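Local coordinates for protein catechol O-methyltransferase (Niastella koreensis, PDB 7CVW) that transfers a methyl group from S-adenosyl-L-methionine to catechol-like compounds, depends on a divalent metal ion such as magnesium, and works as a homodimer, at residues I86-D91 against I119-Q124; D134-D139 against Q150-L155. One frame throughout, in Å; residues are numbered along the deposited sequence.

Both contacts are buried, and each packs a helix on the same sheet of the Rossmann-like methyltransferase fold. Contact 1 joins strand 84-89 to helix 118-128. Contact 2 joins strand 133-138 to helix 145-154. Across both interfaces the chemistry is apolar, with no hydrogen bond between the segments. The polar work is done near the C-terminal ends of the strands, at the cofactor product. In contact 1 an acidic side chain holds the ribose. In contact 2 an aspartate meets the amino group and the magnesium ion. The two helices also touch: Leu122 and Pro123 of contact 1 pack on Trp151 of contact 2.

Contact 1: residues I86-D91 against I119-Q124; sequences ITLEYD and IDILPQ. With SAH (S-adenosyl-L-homocysteine), chain E.
Ile121 packs on Leu88 where helix 118-128 lies against strand 84-89, the second strand of the Rossmann-like fold of class I methyltransferases. The two side chains pass alongside each other, pointing opposite ways. Ile121 CG2 is the touching branch. It is anti to the backbone N and meets Leu88 CD2 at 3.6 Å. Leu88 CD1 lies 3.9 Å from the same Ile121 CG2. Arg114 of the edge strand 111-115 borders both residues. One residue on, the CB of Leu122 leaves the helix at an angle to the strand, but the side chain comes nearer further out, with CG 4.3 Å from Leu88 CD1. The helix is kinked at Pro123, whose N makes no bond to the preceding turn. Beyond Leu88 the chain reaches the cofactor product. Glu89 points away from the helix and grips the ribose with both carboxylate oxygens, as acidic residues near the end of this strand do in the family. SAH O3' donates to Glu89 OE1 at 2.6 Å, and SAH O2' donates to Glu89 OE2 at 2.6 Å. Asp91 N also donates to Glu89 OE2, on its anti side, at 3.0 Å, 16° out of the carboxylate plane.

Contact 2: residues D134-D139 against Q150-L155; sequences DMIFID and QWALRL. With MG (magnesium ion), chain C; SAH (S-adenosyl-L-homocysteine), chain E.
The C-terminal end of strand 133-138 carries the magnesium and cofactor site; further back, Ile136 packs on Ala152 of helix 145-154. Ile136 CG1 is anti to the carbonyl carbon and the chain runs on extended (chi2 178°), which carries CD1 to the helix. Ile136 CD1 lies 3.8 Å from Ala152 CB and 3.6 Å from Ala152 O. Ile136 CG2 flanks the same methyl more loosely. The carbonyl of buried Ala152 has polar partners of its own: Leu155 N donates to it at 2.9 Å, and it is hydrogen-bonded to Ser156 OG. Strand 133-138 is the fourth strand in chain order of the Rossmann-like sheet, with the helix that follows it packed on one face. Met135 and Phe137 take the other face and meet helix 43-55. Past the strand, Asp139 CB sits 3.5 Å above the plane of the Phe137 ring, offset toward the rim. Asp139 binds magnesium through both carboxylate oxygens, OD1 at 2.4 Å and OD2 at a longer 2.7 Å, with Asp165 and Asn166 completing the protein ligands. Asp139 OD2 also accepts a hydrogen bond from SAH N at 2.8 Å. A water bound to the metal is hydrogen-bonded to SAH OXT at 3.0 Å.

Contact 1: residues I86-D91 against I119-Q124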
ATOM      1  N   ILE A  86       0.193 -10.791  18.497  1.00  9.76           N
ATOM      2  CA  ILE A  86       0.258 -10.193  19.858  1.00  9.78           C
ATOM      3  C   ILE A  86      -0.164  -8.727  19.730  1.00  9.13           C
ATOM      4  O   ILE A  86       0.354  -8.040  18.866  1.00  8.64           O
ATOM      5  CB  ILE A  86       1.678 -10.339  20.429  1.00 10.61           C
ATOM      6  CG1 ILE A  86       2.081 -11.815  20.532  1.00 11.73           C
ATOM      7  CG2 ILE A  86       1.751  -9.627  21.759  1.00 11.12           C
ATOM      8  CD1 ILE A  86       3.523 -12.032  20.952  1.00 12.62           C
ATOM      9  N   THR A  87      -1.149  -8.288  20.503  1.00  8.53           N
ATOM     10  CA  THR A  87      -1.625  -6.880  20.431  1.00  8.62           C
ATOM     11  C   THR A  87      -1.537  -6.283  21.825  1.00  8.59           C
ATOM     12  O   THR A  87      -1.881  -6.995  22.803  1.00  9.07           O
ATOM     13  CB  THR A  87      -3.006  -6.830  19.772  1.00  9.82           C
ATOM     14  OG1 THR A  87      -3.404  -5.460  19.594  1.00 10.49           O
ATOM     15  CG2 THR A  87      -4.048  -7.591  20.554  1.00 10.66           C
ATOM     16  N   LEU A  88      -1.110  -5.029  21.911  1.00  8.65           N
ATOM     17  CA  LEU A  88      -0.848  -4.336  23.194  1.00  8.80           C
ATOM     18  C   LEU A  88      -1.907  -3.257  23.393  1.00  8.77           C
ATOM     19  O   LEU A  88      -2.199  -2.503  22.455  1.00 10.26           O
ATOM     20  CB  LEU A  88       0.545  -3.726  23.184  1.00  9.28           C
ATOM     21  CG  LEU A  88       1.687  -4.647  22.772  1.00 10.51           C
ATOM     22  CD1 LEU A  88       3.047  -3.992  23.000  1.00 10.65           C
ATOM     23  CD2 LEU A  88       1.596  -6.016  23.395  1.00 11.08           C
ATOM     24  N   GLU A  89      -2.552  -3.261  24.556  1.00  8.13           N
ATOM     25  CA  GLU A  89      -3.633  -2.308  24.856  1.00  8.29           C
ATOM     26  C   GLU A  89      -3.522  -1.866  26.309  1.00  8.84           C
ATOM     27  O   GLU A  89      -3.645  -2.717  27.199  1.00  9.07           O
ATOM     28  CB  GLU A  89      -4.978  -2.982  24.585  1.00  8.32           C
ATOM     29  CG  GLU A  89      -6.156  -2.122  25.012  1.00  8.54           C
ATOM     30  CD  GLU A  89      -6.154  -0.732  24.381  1.00  8.62           C
ATOM     31  OE1 GLU A  89      -6.060  -0.619  23.127  1.00  9.24           O
ATOM     32  OE2 GLU A  89      -6.226   0.254  25.140  1.00  9.12           O
ATOM     33  N   TYR A  90      -3.377  -0.561  26.535  1.00 10.13           N
ATOM     34  CA  TYR A  90      -3.177   0.038  27.887  1.00 11.63           C
ATOM     35  C   TYR A  90      -4.473   0.025  28.702  1.00 11.01           C
ATOM     36  O   TYR A  90      -4.383  -0.125  29.948  1.00 10.41           O
ATOM     37  CB  TYR A  90      -2.629   1.464  27.713  1.00 15.13           C
ATOM     38  CG  TYR A  90      -2.672   2.420  28.876  1.00 18.86           C
ATOM     39  CD1 TYR A  90      -2.140   2.066  30.108  1.00 23.09           C
ATOM     40  CD2 TYR A  90      -3.129   3.717  28.716  1.00 23.64           C
ATOM     41  CE1 TYR A  90      -2.112   2.961  31.164  1.00 25.84           C
ATOM     42  CE2 TYR A  90      -3.128   4.616  29.760  1.00 24.79           C
ATOM     43  CZ  TYR A  90      -2.621   4.238  30.992  1.00 27.16           C
ATOM     44  OH  TYR A  90      -2.598   5.131  32.029  1.00 30.11           O
ATOM     45  N   ASP A  91      -5.622   0.236  28.060  1.00 10.13           N
ATOM     46  CA  ASP A  91      -6.907   0.432  28.770  1.00  9.91           C
ATOM     47  C   ASP A  91      -7.527  -0.942  29.034  1.00 10.03           C
ATOM     48  O   ASP A  91      -7.896  -1.637  28.093  1.00  9.03           O
ATOM     49  CB  ASP A  91      -7.802   1.379  27.989  1.00 11.21           C
ATOM     50  CG  ASP A  91      -9.063   1.727  28.736  1.00 12.40           C
ATOM     51  OD1 ASP A  91      -9.632   0.845  29.361  1.00 13.62           O
ATOM     52  OD2 ASP A  91      -9.438   2.893  28.702  1.00 14.73           O
ATOM     53  N   ILE A 119       5.166   0.863  26.042  1.00  9.58           N
ATOM     54  CA  ILE A 119       6.601   1.153  26.348  1.00 10.83           C
ATOM     55  C   ILE A 119       7.089   0.215  27.469  1.00 11.09           C
ATOM     56  O   ILE A 119       8.292   0.003  27.570  1.00 12.13           O
ATOM     57  CB  ILE A 119       6.815   2.650  26.648  1.00 11.10           C
ATOM     58  CG1 ILE A 119       8.245   3.078  26.296  1.00 11.97           C
ATOM     59  CG2 ILE A 119       6.461   2.978  28.079  1.00 11.39           C
ATOM     60  CD1 ILE A 119       8.498   3.152  24.830  1.00 12.61           C
ATOM     61  N   ASP A 120       6.191  -0.343  28.282  1.00 11.18           N
ATOM     62  CA  ASP A 120       6.530  -1.318  29.347  1.00 11.82           C
ATOM     63  C   ASP A 120       6.586  -2.723  28.731  1.00 11.86           C
ATOM     64  O   ASP A 120       7.432  -3.540  29.145  1.00 12.30           O
ATOM     65  CB  ASP A 120       5.508  -1.278  30.487  1.00 13.68           C
ATOM     66  CG  ASP A 120       5.499  -0.007  31.328  1.00 15.53           C
ATOM     67  OD1 ASP A 120       6.550   0.645  31.396  1.00 18.93           O
ATOM     68  OD2 ASP A 120       4.437   0.318  31.913  1.00 16.96           O
ATOM     69  N   ILE A 121       5.688  -3.034  27.805  1.00  9.90           N
ATOM     70  CA  ILE A 121       5.576  -4.420  27.261  1.00  9.89           C
ATOM     71  C   ILE A 121       6.620  -4.688  26.170  1.00  9.79           C
ATOM     72  O   ILE A 121       7.083  -5.830  26.051  1.00 10.28           O
ATOM     73  CB  ILE A 121       4.128  -4.722  26.832  1.00 10.18           C
ATOM     74  CG1 ILE A 121       3.194  -4.707  28.045  1.00 10.88           C
ATOM     75  CG2 ILE A 121       4.054  -6.057  26.090  1.00 10.36           C
ATOM     76  CD1 ILE A 121       1.723  -4.646  27.655  1.00 11.32           C
ATOM     77  N   LEU A 122       6.964  -3.707  25.355  1.00  9.91           N
ATOM     78  CA  LEU A 122       7.948  -3.910  24.266  1.00 10.05           C
ATOM     79  C   LEU A 122       9.242  -4.493  24.833  1.00 10.68           C
ATOM     80  O   LEU A 122       9.742  -5.479  24.270  1.00 10.28           O
ATOM     81  CB  LEU A 122       8.134  -2.591  23.504  1.00  9.92           C
ATOM     82  CG  LEU A 122       6.984  -2.286  22.538  1.00 10.44           C
ATOM     83  CD1 LEU A 122       6.962  -0.827  22.117  1.00 10.37           C
ATOM     84  CD2 LEU A 122       7.008  -3.199  21.316  1.00 10.28           C
ATOM     85  N   PRO A 123       9.831  -3.965  25.939  1.00 11.69           N
ATOM     86  CA  PRO A 123      11.049  -4.580  26.467  1.00 12.51           C
ATOM     87  C   PRO A 123      10.819  -5.990  27.023  1.00 12.08           C
ATOM     88  O   PRO A 123      11.703  -6.807  26.974  1.00 13.55           O
ATOM     89  CB  PRO A 123      11.560  -3.610  27.542  1.00 12.67           C
ATOM     90  CG  PRO A 123      10.412  -2.682  27.842  1.00 14.03           C
ATOM     91  CD  PRO A 123       9.562  -2.670  26.579  1.00 12.57           C
ATOM     92  N   GLN A 124       9.604  -6.302  27.451  1.00 11.42           N
ATOM     93  CA  GLN A 124       9.251  -7.682  27.859  1.00 11.18           C
ATOM     94  C   GLN A 124       9.360  -8.600  26.638  1.00 11.87           C
ATOM     95  O   GLN A 124       9.881  -9.711  26.770  1.00 11.63           O
ATOM     96  CB  GLN A 124       7.829  -7.790  28.419  1.00 11.77           C
ATOM     97  CG  GLN A 124       7.496  -6.822  29.545  1.00 11.51           C
ATOM     98  CD  GLN A 124       6.053  -6.915  29.971  1.00 10.87           C
ATOM     99  OE1 GLN A 124       5.217  -7.550  29.314  1.00 11.64           O
ATOM    100  NE2 GLN A 124       5.749  -6.244  31.064  1.00 12.18           N
TER
HETATM  101  N   SAH E 303      -5.719  -0.307  15.847  1.00 20.00           N
HETATM  102  CA  SAH E 303      -7.084  -0.057  16.351  1.00 20.00           C
HETATM  103  CB  SAH E 303      -7.205   1.370  16.907  1.00 20.00           C
HETATM  104  CG  SAH E 303      -6.272   1.678  18.030  1.00 20.00           C
HETATM  105  SD  SAH E 303      -6.901   3.234  18.782  1.00 20.00           S
HETATM  106  C   SAH E 303      -8.034  -0.272  15.170  1.00 20.00           C
HETATM  107  O   SAH E 303      -8.989  -0.940  15.342  1.00 20.00           O
HETATM  108  OXT SAH E 303      -7.736   0.278  14.166  1.00 20.00           O
HETATM  109  C5' SAH E 303      -5.559   3.581  19.961  1.00 20.00           C
HETATM  110  C4' SAH E 303      -5.542   2.589  21.091  1.00 20.00           C
HETATM  111  O4' SAH E 303      -4.283   2.750  21.755  1.00 20.00           O
HETATM  112  C3' SAH E 303      -6.615   2.775  22.187  1.00 20.00           C
HETATM  113  O3' SAH E 303      -7.339   1.586  22.446  1.00 20.00           O
HETATM  114  C2' SAH E 303      -5.814   3.206  23.419  1.00 20.00           C
HETATM  115  O2' SAH E 303      -6.372   2.793  24.636  1.00 20.00           O
HETATM  116  C1' SAH E 303      -4.486   2.536  23.121  1.00 20.00           C
HETATM  117  N9  SAH E 303      -3.359   3.069  23.852  1.00 20.00           N
HETATM  118  C8  SAH E 303      -3.189   4.335  24.329  1.00 20.00           C
HETATM  119  N7  SAH E 303      -2.072   4.490  24.982  1.00 20.00           N
HETATM  120  C5  SAH E 303      -1.465   3.252  24.937  1.00 20.00           C
HETATM  121  C6  SAH E 303      -0.243   2.763  25.440  1.00 20.00           C
HETATM  122  N6  SAH E 303       0.601   3.490  26.143  1.00 20.00           N
HETATM  123  N1  SAH E 303       0.045   1.478  25.221  1.00 20.00           N
HETATM  124  C2  SAH E 303      -0.819   0.743  24.522  1.00 20.00           C
HETATM  125  N3  SAH E 303      -1.993   1.086  24.021  1.00 20.00           N
HETATM  126  C4  SAH E 303      -2.253   2.370  24.236  1.00 20.00           C

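Contact 2: residues D134-D139 against Q150-L155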
ATOM      1  N   ASP A 134       6.886 -10.615  11.459  1.00 11.08           N
ATOM      2  CA  ASP A 134       6.885 -10.434   9.988  1.00 10.56           C
ATOM      3  C   ASP A 134       6.263  -9.080   9.662  1.00 10.21           C
ATOM      4  O   ASP A 134       6.642  -8.481   8.637  1.00  9.93           O
ATOM      5  CB  ASP A 134       6.099 -11.569   9.343  1.00 11.44           C
ATOM      6  CG  ASP A 134       6.689 -12.925   9.666  1.00 12.65           C
ATOM      7  OD1 ASP A 134       7.871 -13.102   9.354  1.00 15.85           O
ATOM      8  OD2 ASP A 134       6.005 -13.755  10.314  1.00 12.40           O
ATOM      9  N   MET A 135       5.304  -8.642  10.488  1.00 10.18           N
ATOM     10  CA  MET A 135       4.582  -7.364  10.298  1.00 10.29           C
ATOM     11  C   MET A 135       4.292  -6.759  11.667  1.00  9.35           C
ATOM     12  O   MET A 135       3.969  -7.510  12.604  1.00  9.42           O
ATOM     13  CB  MET A 135       3.289  -7.571   9.522  1.00 10.56           C
ATOM     14  CG  MET A 135       2.547  -6.292   9.256  1.00 10.81           C
ATOM     15  SD  MET A 135       1.173  -6.625   8.141  1.00 13.15           S
ATOM     16  CE  MET A 135       0.223  -5.111   8.211  1.00 12.50           C
ATOM     17  N   ILE A 136       4.458  -5.441  11.771  1.00  8.78           N
ATOM     18  CA  ILE A 136       4.229  -4.687  13.032  1.00  8.66           C
ATOM     19  C   ILE A 136       3.346  -3.508  12.687  1.00  8.40           C
ATOM     20  O   ILE A 136       3.709  -2.762  11.743  1.00  9.54           O
ATOM     21  CB  ILE A 136       5.555  -4.260  13.693  1.00  8.34           C
ATOM     22  CG1 ILE A 136       6.456  -5.479  13.926  1.00  8.65           C
ATOM     23  CG2 ILE A 136       5.286  -3.507  14.985  1.00  8.73           C
ATOM     24  CD1 ILE A 136       7.794  -5.180  14.518  1.00  9.03           C
ATOM     25  N   PHE A 137       2.234  -3.359  13.397  1.00  7.91           N
ATOM     26  CA  PHE A 137       1.289  -2.236  13.207  1.00  7.87           C
ATOM     27  C   PHE A 137       1.354  -1.358  14.443  1.00  8.39           C
ATOM     28  O   PHE A 137       0.940  -1.789  15.517  1.00  9.10           O
ATOM     29  CB  PHE A 137      -0.119  -2.746  12.894  1.00  7.87           C
ATOM     30  CG  PHE A 137      -1.140  -1.674  12.602  1.00  8.06           C
ATOM     31  CD1 PHE A 137      -0.857  -0.663  11.693  1.00  8.35           C
ATOM     32  CD2 PHE A 137      -2.399  -1.680  13.200  1.00  8.54           C
ATOM     33  CE1 PHE A 137      -1.796   0.316  11.418  1.00  8.47           C
ATOM     34  CE2 PHE A 137      -3.330  -0.696  12.912  1.00  8.54           C
ATOM     35  CZ  PHE A 137      -3.036   0.286  12.006  1.00  8.36           C
ATOM     36  N   ILE A 138       1.892  -0.158  14.288  1.00  7.90           N
ATOM     37  CA  ILE A 138       1.999   0.864  15.360  1.00  8.17           C
ATOM     38  C   ILE A 138       0.775   1.774  15.286  1.00  7.94           C
ATOM     39  O   ILE A 138       0.630   2.530  14.305  1.00  7.58           O
ATOM     40  CB  ILE A 138       3.286   1.669  15.223  1.00  8.29           C
ATOM     41  CG1 ILE A 138       4.506   0.750  15.234  1.00  8.80           C
ATOM     42  CG2 ILE A 138       3.340   2.728  16.313  1.00  8.33           C
ATOM     43  CD1 ILE A 138       5.811   1.479  15.055  1.00  9.35           C
ATOM     44  N   ASP A 139      -0.096   1.675  16.285  1.00  7.74           N
ATOM     45  CA  ASP A 139      -1.371   2.429  16.251  1.00  7.93           C
ATOM     46  C   ASP A 139      -1.864   2.703  17.665  1.00  8.25           C
ATOM     47  O   ASP A 139      -3.064   2.693  17.876  1.00  8.00           O
ATOM     48  CB  ASP A 139      -2.413   1.700  15.409  1.00  8.15           C
ATOM     49  CG  ASP A 139      -3.545   2.628  15.021  1.00  8.64           C
ATOM     50  OD1 ASP A 139      -3.271   3.880  14.948  1.00  9.85           O
ATOM     51  OD2 ASP A 139      -4.696   2.100  14.799  1.00  8.72           O
ATOM     52  N   GLN A 150      11.698   2.302  17.377  1.00 10.00           N
ATOM     53  CA  GLN A 150      13.023   1.764  17.766  1.00 11.28           C
ATOM     54  C   GLN A 150      12.857   0.376  18.374  1.00 11.04           C
ATOM     55  O   GLN A 150      13.632  -0.504  18.061  1.00 10.96           O
ATOM     56  CB  GLN A 150      13.739   2.687  18.747  1.00 12.95           C
ATOM     57  CG  GLN A 150      13.855   4.122  18.259  1.00 15.26           C
ATOM     58  CD  GLN A 150      14.378   4.276  16.854  1.00 18.13           C
ATOM     59  OE1 GLN A 150      15.344   3.626  16.453  1.00 19.90           O
ATOM     60  NE2 GLN A 150      13.714   5.135  16.091  1.00 22.15           N
ATOM     61  N   TRP A 151      11.856   0.170  19.221  1.00  9.79           N
ATOM     62  CA  TRP A 151      11.555  -1.162  19.789  1.00 10.59           C
ATOM     63  C   TRP A 151      11.126  -2.119  18.686  1.00 10.25           C
ATOM     64  O   TRP A 151      11.561  -3.272  18.674  1.00 10.45           O
ATOM     65  CB  TRP A 151      10.490  -1.028  20.876  1.00 10.86           C
ATOM     66  CG  TRP A 151      11.015  -0.493  22.172  1.00 11.52           C
ATOM     67  CD1 TRP A 151      10.771   0.725  22.717  1.00 11.88           C
ATOM     68  CD2 TRP A 151      11.925  -1.155  23.071  1.00 11.60           C
ATOM     69  NE1 TRP A 151      11.441   0.861  23.905  1.00 12.20           N
ATOM     70  CE2 TRP A 151      12.158  -0.273  24.145  1.00 12.13           C
ATOM     71  CE3 TRP A 151      12.551  -2.407  23.075  1.00 12.92           C
ATOM     72  CZ2 TRP A 151      12.992  -0.586  25.216  1.00 13.03           C
ATOM     73  CZ3 TRP A 151      13.370  -2.725  24.138  1.00 13.79           C
ATOM     74  CH2 TRP A 151      13.595  -1.821  25.181  1.00 12.93           C
ATOM     75  N   ALA A 152      10.322  -1.658  17.737  1.00  9.98           N
ATOM     76  CA  ALA A 152       9.869  -2.492  16.606  1.00 10.26           C
ATOM     77  C   ALA A 152      11.100  -3.022  15.858  1.00 10.42           C
ATOM     78  O   ALA A 152      11.128  -4.226  15.517  1.00  9.99           O
ATOM     79  CB  ALA A 152       8.937  -1.710  15.715  1.00 10.63           C
ATOM     80  N   LEU A 153      12.124  -2.201  15.643  1.00 10.33           N
ATOM     81  CA  LEU A 153      13.343  -2.671  14.923  1.00 11.23           C
ATOM     82  C   LEU A 153      14.034  -3.784  15.718  1.00 12.34           C
ATOM     83  O   LEU A 153      14.529  -4.749  15.110  1.00 12.26           O
ATOM     84  CB  LEU A 153      14.275  -1.480  14.702  1.00 11.41           C
ATOM     85  CG  LEU A 153      13.782  -0.466  13.677  1.00 12.69           C
ATOM     86  CD1 LEU A 153      14.754   0.711  13.598  1.00 13.04           C
ATOM     87  CD2 LEU A 153      13.635  -1.096  12.315  1.00 13.07           C
ATOM     88  N   ARG A 154      14.061  -3.672  17.039  1.00 12.55           N
ATOM     89  CA  ARG A 154      14.656  -4.717  17.912  1.00 14.24           C
ATOM     90  C   ARG A 154      13.877  -6.034  17.766  1.00 13.14           C
ATOM     91  O   ARG A 154      14.430  -7.073  18.084  1.00 15.36           O
ATOM     92  CB  ARG A 154      14.674  -4.223  19.356  1.00 16.87           C
ATOM     93  CG  ARG A 154      15.772  -3.214  19.653  1.00 22.30           C
ATOM     94  CD  ARG A 154      16.935  -3.908  20.333  1.00 28.41           C
ATOM     95  NE  ARG A 154      16.951  -3.591  21.754  1.00 32.39           N
ATOM     96  CZ  ARG A 154      17.381  -4.398  22.717  1.00 35.30           C
ATOM     97  NH1 ARG A 154      17.811  -5.621  22.441  1.00 35.82           N
ATOM     98  NH2 ARG A 154      17.355  -3.976  23.967  1.00 36.43           N
ATOM     99  N   LEU A 155      12.615  -5.994  17.342  1.00 11.47           N
ATOM    100  CA  LEU A 155      11.720  -7.170  17.255  1.00 10.79           C
ATOM    101  C   LEU A 155      11.491  -7.554  15.785  1.00 11.26           C
ATOM    102  O   LEU A 155      10.553  -8.325  15.531  1.00 12.60           O
ATOM    103  CB  LEU A 155      10.411  -6.809  17.961  1.00 10.24           C
ATOM    104  CG  LEU A 155      10.548  -6.659  19.475  1.00 10.64           C
ATOM    105  CD1 LEU A 155       9.317  -5.998  20.059  1.00 11.01           C
ATOM    106  CD2 LEU A 155      10.813  -8.023  20.114  1.00 10.90           C
TER
HETATM  107 MG    MG C 301      -5.374   4.572  14.073  1.00  2.50          MG
HETATM  108  N   SAH E 303      -5.719  -0.307  15.847  1.00 20.00           N
HETATM  109  CA  SAH E 303      -7.084  -0.057  16.351  1.00 20.00           C
HETATM  110  CB  SAH E 303      -7.205   1.370  16.907  1.00 20.00           C
HETATM  111  CG  SAH E 303      -6.272   1.678  18.030  1.00 20.00           C
HETATM  112  SD  SAH E 303      -6.901   3.234  18.782  1.00 20.00           S
HETATM  113  C   SAH E 303      -8.034  -0.272  15.170  1.00 20.00           C
HETATM  114  O   SAH E 303      -8.989  -0.940  15.342  1.00 20.00           O
HETATM  115  OXT SAH E 303      -7.736   0.278  14.166  1.00 20.00           O
HETATM  116  C5' SAH E 303      -5.559   3.581  19.961  1.00 20.00           C
HETATM  117  C4' SAH E 303      -5.542   2.589  21.091  1.00 20.00           C
HETATM  118  O4' SAH E 303      -4.283   2.750  21.755  1.00 20.00           O
HETATM  119  C3' SAH E 303      -6.615   2.775  22.187  1.00 20.00           C
HETATM  120  O3' SAH E 303      -7.339   1.586  22.446  1.00 20.00           O
HETATM  121  C2' SAH E 303      -5.814   3.206  23.419  1.00 20.00           C
HETATM  122  O2' SAH E 303      -6.372   2.793  24.636  1.00 20.00           O
HETATM  123  C1' SAH E 303      -4.486   2.536  23.121  1.00 20.00           C
HETATM  124  N9  SAH E 303      -3.359   3.069  23.852  1.00 20.00           N
HETATM  125  C8  SAH E 303      -3.189   4.335  24.329  1.00 20.00           C
HETATM  126  N7  SAH E 303      -2.072   4.490  24.982  1.00 20.00           N
HETATM  127  C5  SAH E 303      -1.465   3.252  24.937  1.00 20.00           C
HETATM  128  C6  SAH E 303      -0.243   2.763  25.440  1.00 20.00           C
HETATM  129  N6  SAH E 303       0.601   3.490  26.143  1.00 20.00           N
HETATM  130  N1  SAH E 303       0.045   1.478  25.221  1.00 20.00           N
HETATM  131  C2  SAH E 303      -0.819   0.743  24.522  1.00 20.00           C
HETATM  132  N3  SAH E 303      -1.993   1.086  24.021  1.00 20.00           N
HETATM  133  C4  SAH E 303      -2.253   2.370  24.236  1.00 20.00           C
HETATM  134  O   HOH W   1      -7.314   3.219  13.772  1.00 10.03           O
HETATM  135  O   HOH W   2      -5.602   5.236  16.473  1.00 11.48           O